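Local coordinates for protein putative oxidoreductase with NAD(P)-binding Rossmann-fold domain (Clostridium difficile, PDB 3UUW) that probably binds NAD(P) in a Rossmann-fold domain and acts as a dehydrogenase of the Gfo/Idh/MocA family, its substrate not established, at residues Pro130-Ile135 against Lys239-Leu244; Asn6-Met11 against Ala64-Cys69. All blocks are in the same frame, centred on the assembly; numbering follows the deposited sequence.

How the contacts relate
From the N terminus, the chain enters the parallel Rossmann sheet on strand 8-12, passes through strand 33-38 and its helices, and returns beside its start: contact 2 (6-11 with 64-69) closes this loop of 52 intervening residues, setting the first strand next to strand 69-72. After the sheet is complete, helix 130-138 begins contact 1, which closes on 239-244 once most of the large mixed sheet has been laid down. The two loops follow one another without nesting or crossing. Contact 2 belongs to the dinucleotide-binding domain and contact 1 to the C-terminal one; their centres lie 32 Å apart and their nearest atoms about 19 Å.

Contact 1. Residues Pro130-Ile135 against Lys239-Leu244; sequences PMYKEI and KNLNVL
M131 reaches from the first turn of helix 130-138 to the bend between strands 234-239 and 243-248. Its CG stands anti to the carbonyl carbon (chi1 -73°), and the extended chain beyond carries SD against the backbone, 3.3 Å from C of N242, with CE beside O of the same residue. L244 meets the helix from the strand: its CG, anti to the backbone N (chi1 -169°), directs CD1 to within 3.7 Å of I135 CG2, the two side chains lying alongside each other and pointing opposite ways. The same CD1 touches the extended E134 chain, 3.8 Å from OE1, whose charge is paired with K255. The Y132 ring meets L241 at a slant, with OH 4.1 Å from L241 CG.

No direct hydrogen bond joins the segments; two waters bridge them. One accepts from M131 N and donates to L241 O (2.6 Å to the water), while the other donates to Y132 OH (2.8 Å from the water) and accepts from L241 N. Y132 OH also bonds E225. In the bend, N242 N and V243 N both donate to K239 O, as in a classic beta bulge.

The helix thus lies across the mixed sheet of the C-terminal domain: V238 of strand 234-239 touches M131, Y132, I135 and L244, V227 of strand 224-231 touches Y132 and I135, and W177 of helix 160-179 packs on Y132.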
ATOM      1  N   PRO A 130       9.682  15.949  11.114  1.00 15.77           N
ATOM      2  CA  PRO A 130       9.900  16.525   9.780  1.00 16.72           C
ATOM      3  C   PRO A 130       8.699  16.379   8.834  1.00 15.60           C
ATOM      4  O   PRO A 130       8.362  17.342   8.154  1.00 16.92           O
ATOM      5  CB  PRO A 130      11.112  15.756   9.268  1.00 17.58           C
ATOM      6  CG  PRO A 130      11.892  15.494  10.521  1.00 17.71           C
ATOM      7  CD  PRO A 130      10.854  15.164  11.555  1.00 16.90           C
ATOM      8  N   MET A 131       8.017  15.242   8.843  1.00 14.77           N
ATOM      9  CA  MET A 131       6.910  15.055   7.879  1.00 14.79           C
ATOM     10  C   MET A 131       5.680  15.836   8.303  1.00 14.73           C
ATOM     11  O   MET A 131       4.939  16.319   7.455  1.00 14.77           O
ATOM     12  CB  MET A 131       6.620  13.588   7.642  1.00 16.11           C
ATOM     13  CG  MET A 131       7.694  12.911   6.794  1.00 18.95           C
ATOM     14  SD  MET A 131       7.347  11.163   6.619  1.00 17.38           S
ATOM     15  CE  MET A 131       8.450  10.738   5.246  1.00 18.54           C
ATOM     16  N   TYR A 132       5.486  16.012   9.605  1.00 13.24           N
ATOM     17  CA  TYR A 132       4.378  16.846  10.073  1.00 13.77           C
ATOM     18  C   TYR A 132       4.613  18.305   9.679  1.00 13.99           C
ATOM     19  O   TYR A 132       3.679  19.012   9.281  1.00 15.25           O
ATOM     20  CB  TYR A 132       4.203  16.775  11.578  1.00 13.55           C
ATOM     21  CG  TYR A 132       3.547  15.507  12.142  1.00 13.83           C
ATOM     22  CD1 TYR A 132       3.094  14.484  11.330  1.00 15.85           C
ATOM     23  CD2 TYR A 132       3.298  15.399  13.508  1.00 13.65           C
ATOM     24  CE1 TYR A 132       2.450  13.366  11.861  1.00 16.34           C
ATOM     25  CE2 TYR A 132       2.668  14.283  14.042  1.00 15.42           C
ATOM     26  CZ  TYR A 132       2.242  13.270  13.214  1.00 16.52           C
ATOM     27  OH  TYR A 132       1.602  12.177  13.756  1.00 18.23           O
ATOM     28  N   LYS A 133       5.851  18.764   9.824  1.00 14.30           N
ATOM     29  CA  LYS A 133       6.178  20.113   9.399  1.00 14.95           C
ATOM     30  C   LYS A 133       5.933  20.279   7.894  1.00 15.51           C
ATOM     31  O   LYS A 133       5.463  21.345   7.442  1.00 18.24           O
ATOM     32  CB  LYS A 133       7.608  20.500   9.773  1.00 16.67           C
ATOM     33  CG  LYS A 133       7.775  20.726  11.266  1.00 16.38           C
ATOM     34  CD  LYS A 133       9.199  21.135  11.707  1.00 20.27           C
ATOM     35  CE  LYS A 133       9.786  22.300  10.915  1.00 27.87           C
ATOM     36  NZ  LYS A 133       9.018  23.557  11.123  1.00 35.04           N
ATOM     37  N   GLU A 134       6.312  19.278   7.116  1.00 15.94           N
ATOM     38  CA  GLU A 134       6.130  19.355   5.666  1.00 17.02           C
ATOM     39  C   GLU A 134       4.662  19.502   5.295  1.00 16.81           C
ATOM     40  O   GLU A 134       4.314  20.397   4.525  1.00 16.86           O
ATOM     41  CB  GLU A 134       6.747  18.162   4.969  1.00 18.47           C
ATOM     42  CG  GLU A 134       6.699  18.272   3.459  1.00 22.03           C
ATOM     43  CD  GLU A 134       7.619  17.298   2.751  1.00 31.43           C
ATOM     44  OE1 GLU A 134       8.271  16.473   3.422  1.00 32.87           O
ATOM     45  OE2 GLU A 134       7.676  17.364   1.503  1.00 40.25           O
ATOM     46  N   ILE A 135       3.785  18.680   5.858  1.00 16.09           N
ATOM     47  CA  ILE A 135       2.380  18.758   5.463  1.00 16.04           C
ATOM     48  C   ILE A 135       1.761  20.042   5.971  1.00 17.47           C
ATOM     49  O   ILE A 135       0.945  20.629   5.286  1.00 17.98           O
ATOM     50  CB  ILE A 135       1.535  17.485   5.836  1.00 16.11           C
ATOM     51  CG1 ILE A 135       1.450  17.256   7.347  1.00 16.59           C
ATOM     52  CG2 ILE A 135       2.118  16.251   5.134  1.00 15.31           C
ATOM     53  CD1 ILE A 135       0.395  16.162   7.752  1.00 17.45           C
ATOM     54  N   LYS A 239       1.694   8.885   8.356  1.00 14.37           N
ATOM     55  CA  LYS A 239       1.414   7.709   9.139  1.00 14.96           C
ATOM     56  C   LYS A 239       2.633   7.314   9.951  1.00 17.65           C
ATOM     57  O   LYS A 239       3.744   7.218   9.416  1.00 16.35           O
ATOM     58  CB  LYS A 239       1.028   6.537   8.226  1.00 17.60           C
ATOM     59  CG  LYS A 239      -0.241   6.767   7.446  1.00 19.72           C
ATOM     60  CD  LYS A 239      -0.540   5.546   6.554  1.00 22.68           C
ATOM     61  CE  LYS A 239      -1.861   5.687   5.814  1.00 27.31           C
ATOM     62  NZ  LYS A 239      -2.086   4.496   4.956  1.00 30.09           N
ATOM     63  N   ASN A 240       2.405   7.079  11.232  1.00 17.14           N
ATOM     64  CA  ASN A 240       3.458   6.660  12.179  1.00 17.73           C
ATOM     65  C   ASN A 240       4.700   7.557  12.142  1.00 16.90           C
ATOM     66  O   ASN A 240       5.847   7.089  12.331  1.00 17.14           O
ATOM     67  CB  ASN A 240       3.826   5.191  11.934  1.00 18.15           C
ATOM     68  CG  ASN A 240       2.665   4.251  12.203  1.00 20.72           C
ATOM     69  OD1 ASN A 240       1.798   4.538  13.025  1.00 22.28           O
ATOM     70  ND2 ASN A 240       2.691   3.095  11.575  1.00 28.33           N
ATOM     71  N   LEU A 241       4.454   8.839  11.888  1.00 16.98           N
ATOM     72  CA  LEU A 241       5.475   9.891  11.812  1.00 17.63           C
ATOM     73  C   LEU A 241       6.509   9.715  10.719  1.00 19.05           C
ATOM     74  O   LEU A 241       7.452  10.532  10.630  1.00 20.46           O
ATOM     75  CB  LEU A 241       6.186  10.078  13.172  1.00 17.19           C
ATOM     76  CG  LEU A 241       5.310  10.480  14.345  1.00 20.59           C
ATOM     77  CD1 LEU A 241       4.591   9.313  14.903  1.00 25.79           C
ATOM     78  CD2 LEU A 241       6.156  11.160  15.464  1.00 25.11           C
ATOM     79  N   ASN A 242       6.366   8.702   9.856  1.00 17.00           N
ATOM     80  CA  ASN A 242       7.459   8.397   8.955  1.00 17.87           C
ATOM     81  C   ASN A 242       7.145   7.985   7.526  1.00 16.87           C
ATOM     82  O   ASN A 242       8.053   7.638   6.757  1.00 18.01           O
ATOM     83  CB  ASN A 242       8.422   7.406   9.619  1.00 18.60           C
ATOM     84  CG  ASN A 242       7.840   6.019   9.753  1.00 20.85           C
ATOM     85  OD1 ASN A 242       6.750   5.741   9.261  1.00 21.27           O
ATOM     86  ND2 ASN A 242       8.586   5.119  10.406  1.00 23.00           N
ATOM     87  N   VAL A 243       5.860   8.029   7.168  1.00 16.14           N
ATOM     88  CA  VAL A 243       5.438   7.828   5.791  1.00 17.29           C
ATOM     89  C   VAL A 243       4.495   8.968   5.423  1.00 17.20           C
ATOM     90  O   VAL A 243       3.601   9.280   6.191  1.00 18.13           O
ATOM     91  CB  VAL A 243       4.739   6.490   5.597  1.00 17.80           C
ATOM     92  CG1 VAL A 243       4.174   6.395   4.161  1.00 21.82           C
ATOM     93  CG2 VAL A 243       5.734   5.347   5.864  1.00 21.17           C
ATOM     94  N   LEU A 244       4.763   9.624   4.299  1.00 16.34           N
ATOM     95  CA  LEU A 244       3.961  10.759   3.860  1.00 17.08           C
ATOM     96  C   LEU A 244       3.207  10.402   2.569  1.00 18.01           C
ATOM     97  O   LEU A 244       3.815   9.945   1.589  1.00 19.35           O
ATOM     98  CB  LEU A 244       4.843  11.984   3.676  1.00 17.13           C
ATOM     99  CG  LEU A 244       4.178  13.355   3.474  1.00 23.53           C
ATOM    100  CD1 LEU A 244       5.103  14.478   3.913  1.00 24.35           C
ATOM    101  CD2 LEU A 244       3.765  13.522   2.048  1.00 25.01           C
TER
HETATM  102  O   HOH W   1       9.080  12.480   9.885  1.00 16.74           O
HETATM  103  O   HOH W   2       1.798  10.038  12.026  1.00 15.94           O

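Contact 2. Residues Asn6-Met11 against Ala64-Cys69; sequences NIKMGM and AKKCDC
K8 and D68 share the main polar link, through backbone and side chain together. D68 N donates to K8 O over 2.8 Å. C69 N approaches the same oxygen almost end-on (C=O...N 167°) in a longer bond. In return K8 N donates to D68 OD2 at 2.9 Å, meeting the carboxylate on its anti side. Beyond the bridge pair M9 and C69, which is parallel, G10 N donates to C69 O at 3.0 Å, and M9 CA makes a CH...O contact to that oxygen.

Side-chain and water bonds widen the grip. The K8 chain, bent at chi3 (83°), brings NZ to 2.8 Å from K66 O, the carbonyl of the third residue of the type I turn A64-C67. A water donates to both N6 O and D68 OD2, giving this carboxylate oxygen a second donor beside K8 N.

Apolar contacts lie along the bridge. C69 SG, held between its backbone N and carbonyl carbon (chi1 68°), touches M9 CB at 3.8 Å and I7 CG2; I280 of helix 269-281 also packs on C69.

Close packing sets C67 SG 3.6 Å from G10 CA, where glycine presents no side chain to the sulfur.

Ahead of the M9-C69 bridge, the D68 carboxylate stands in for a backbone acceptor by taking the K8 N-H, while D68 N and C69 N share K8 O. The lysine ammonium bonds the neutral K66 carbonyl and makes no salt bridge with D68, its NZ lying 6.8 Å from D68 OD2, so charge pairing across the contact is probably weak. Strand 8-12 thereby joins strand 69-72 in the central Rossmann sheet, with strand 33-38 bonded along its other edge.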
ATOM      1  N   ASN A   6      31.042  25.997  24.698  1.00 36.50           N
ATOM      2  CA  ASN A   6      30.334  27.057  25.383  1.00 35.24           C
ATOM      3  C   ASN A   6      29.234  26.514  26.290  1.00 31.25           C
ATOM      4  O   ASN A   6      29.138  26.897  27.455  1.00 32.79           O
ATOM      5  CB  ASN A   6      29.733  28.028  24.347  1.00 35.85           C
ATOM      6  CG  ASN A   6      28.910  29.148  24.977  1.00 39.07           C
ATOM      7  OD1 ASN A   6      27.792  29.454  24.523  1.00 45.37           O
ATOM      8  ND2 ASN A   6      29.454  29.767  26.014  1.00 41.27           N
ATOM      9  N   ILE A   7      28.397  25.633  25.759  1.00 26.03           N
ATOM     10  CA  ILE A   7      27.242  25.185  26.507  1.00 22.88           C
ATOM     11  C   ILE A   7      27.490  23.854  27.233  1.00 22.46           C
ATOM     12  O   ILE A   7      27.921  22.883  26.628  1.00 22.06           O
ATOM     13  CB  ILE A   7      26.003  25.063  25.587  1.00 21.15           C
ATOM     14  CG1 ILE A   7      25.635  26.440  25.011  1.00 24.11           C
ATOM     15  CG2 ILE A   7      24.830  24.432  26.358  1.00 23.53           C
ATOM     16  CD1 ILE A   7      24.570  26.385  23.950  1.00 23.02           C
ATOM     17  N   LYS A   8      27.192  23.840  28.533  1.00 22.03           N
ATOM     18  CA  LYS A   8      27.347  22.669  29.384  1.00 22.55           C
ATOM     19  C   LYS A   8      25.960  22.083  29.656  1.00 20.66           C
ATOM     20  O   LYS A   8      25.083  22.768  30.175  1.00 21.26           O
ATOM     21  CB  LYS A   8      28.018  23.050  30.709  1.00 22.67           C
ATOM     22  CG  LYS A   8      29.445  23.617  30.572  1.00 28.24           C
ATOM     23  CD  LYS A   8      30.112  23.856  31.937  1.00 32.18           C
ATOM     24  CE  LYS A   8      30.747  22.576  32.519  1.00 37.61           C
ATOM     25  NZ  LYS A   8      31.053  22.641  34.005  1.00 34.73           N
ATOM     26  N   MET A   9      25.770  20.820  29.317  1.00 19.31           N
ATOM     27  CA  MET A   9      24.475  20.160  29.504  1.00 18.55           C
ATOM     28  C   MET A   9      24.591  18.975  30.447  1.00 19.10           C
ATOM     29  O   MET A   9      25.586  18.237  30.416  1.00 19.19           O
ATOM     30  CB  MET A   9      23.938  19.711  28.132  1.00 17.93           C
ATOM     31  CG  MET A   9      22.556  19.017  28.098  1.00 19.23           C
ATOM     32  SD  MET A   9      22.578  17.270  28.539  1.00 25.19           S
ATOM     33  CE  MET A   9      23.381  16.577  27.100  1.00 26.03           C
ATOM     34  N   GLY A  10      23.555  18.784  31.260  1.00 18.43           N
ATOM     35  CA  GLY A  10      23.435  17.619  32.116  1.00 18.05           C
ATOM     36  C   GLY A  10      22.088  16.990  31.846  1.00 18.74           C
ATOM     37  O   GLY A  10      21.173  17.643  31.330  1.00 18.52           O
ATOM     38  N   MET A  11      21.944  15.737  32.237  1.00 17.41           N
ATOM     39  CA  MET A  11      20.687  15.027  32.110  1.00 17.86           C
ATOM     40  C   MET A  11      20.259  14.518  33.471  1.00 17.91           C
ATOM     41  O   MET A  11      21.076  13.964  34.205  1.00 19.30           O
ATOM     42  CB  MET A  11      20.815  13.839  31.139  1.00 18.19           C
ATOM     43  CG  MET A  11      19.509  13.113  30.899  1.00 15.62           C
ATOM     44  SD  MET A  11      19.644  11.879  29.578  1.00 21.19           S
ATOM     45  CE  MET A  11      19.801  12.916  28.145  1.00 21.44           C
ATOM     46  N   ALA A  64      23.488  20.311  38.553  1.00 21.37           N
ATOM     47  CA  ALA A  64      22.975  21.591  38.073  1.00 22.35           C
ATOM     48  C   ALA A  64      23.991  22.711  38.229  1.00 23.55           C
ATOM     49  O   ALA A  64      24.073  23.588  37.388  1.00 24.28           O
ATOM     50  CB  ALA A  64      21.679  21.951  38.777  1.00 22.64           C
ATOM     51  N   LYS A  65      24.750  22.680  39.323  1.00 24.30           N
ATOM     52  CA  LYS A  65      25.771  23.703  39.594  1.00 26.29           C
ATOM     53  C   LYS A  65      26.908  23.711  38.573  1.00 25.97           C
ATOM     54  O   LYS A  65      27.653  24.695  38.477  1.00 29.11           O
ATOM     55  CB  LYS A  65      26.331  23.534  41.016  1.00 27.07           C
ATOM     56  CG  LYS A  65      25.337  23.940  42.079  1.00 29.40           C
ATOM     57  CD  LYS A  65      25.760  23.509  43.478  1.00 32.12           C
ATOM     58  CE  LYS A  65      24.663  23.846  44.488  1.00 37.26           C
ATOM     59  NZ  LYS A  65      24.923  23.277  45.845  1.00 36.83           N
ATOM     60  N   LYS A  66      27.048  22.622  37.823  1.00 25.86           N
ATOM     61  CA  LYS A  66      28.089  22.501  36.808  1.00 26.08           C
ATOM     62  C   LYS A  66      27.559  22.590  35.371  1.00 25.24           C
ATOM     63  O   LYS A  66      28.313  22.335  34.443  1.00 25.46           O
ATOM     64  CB  LYS A  66      28.808  21.156  36.974  1.00 26.92           C
ATOM     65  CG  LYS A  66      29.574  20.996  38.268  1.00 29.96           C
ATOM     66  CD  LYS A  66      30.765  21.932  38.345  1.00 35.06           C
ATOM     67  CE  LYS A  66      31.624  21.607  39.552  1.00 39.29           C
ATOM     68  NZ  LYS A  66      32.883  22.380  39.544  1.00 42.75           N
ATOM     69  N   CYS A  67      26.280  22.928  35.200  1.00 23.72           N
ATOM     70  CA  CYS A  67      25.628  22.955  33.879  1.00 22.08           C
ATOM     71  C   CYS A  67      24.982  24.293  33.572  1.00 21.97           C
ATOM     72  O   CYS A  67      24.663  25.057  34.486  1.00 23.73           O
ATOM     73  CB  CYS A  67      24.525  21.878  33.831  1.00 21.54           C
ATOM     74  SG  CYS A  67      25.137  20.201  33.932  1.00 23.78           S
ATOM     75  N   ASP A  68      24.798  24.578  32.284  1.00 20.69           N
ATOM     76  CA  ASP A  68      24.039  25.743  31.836  1.00 19.84           C
ATOM     77  C   ASP A  68      22.587  25.336  31.544  1.00 19.30           C
ATOM     78  O   ASP A  68      21.680  26.179  31.557  1.00 18.33           O
ATOM     79  CB  ASP A  68      24.660  26.340  30.569  1.00 21.22           C
ATOM     80  CG  ASP A  68      26.082  26.782  30.766  1.00 23.85           C
ATOM     81  OD1 ASP A  68      26.319  27.589  31.691  1.00 27.09           O
ATOM     82  OD2 ASP A  68      26.985  26.362  29.981  1.00 24.32           O
ATOM     83  N   CYS A  69      22.379  24.045  31.283  1.00 17.21           N
ATOM     84  CA  CYS A  69      21.054  23.539  30.945  1.00 17.05           C
ATOM     85  C   CYS A  69      20.936  22.063  31.298  1.00 17.98           C
ATOM     86  O   CYS A  69      21.944  21.346  31.413  1.00 17.81           O
ATOM     87  CB  CYS A  69      20.752  23.759  29.465  1.00 16.06           C
ATOM     88  SG  CYS A  69      21.763  22.782  28.305  1.00 18.99           S
TER
HETATM   89  O   HOH W   3      28.356  28.525  29.196  1.00 59.49           O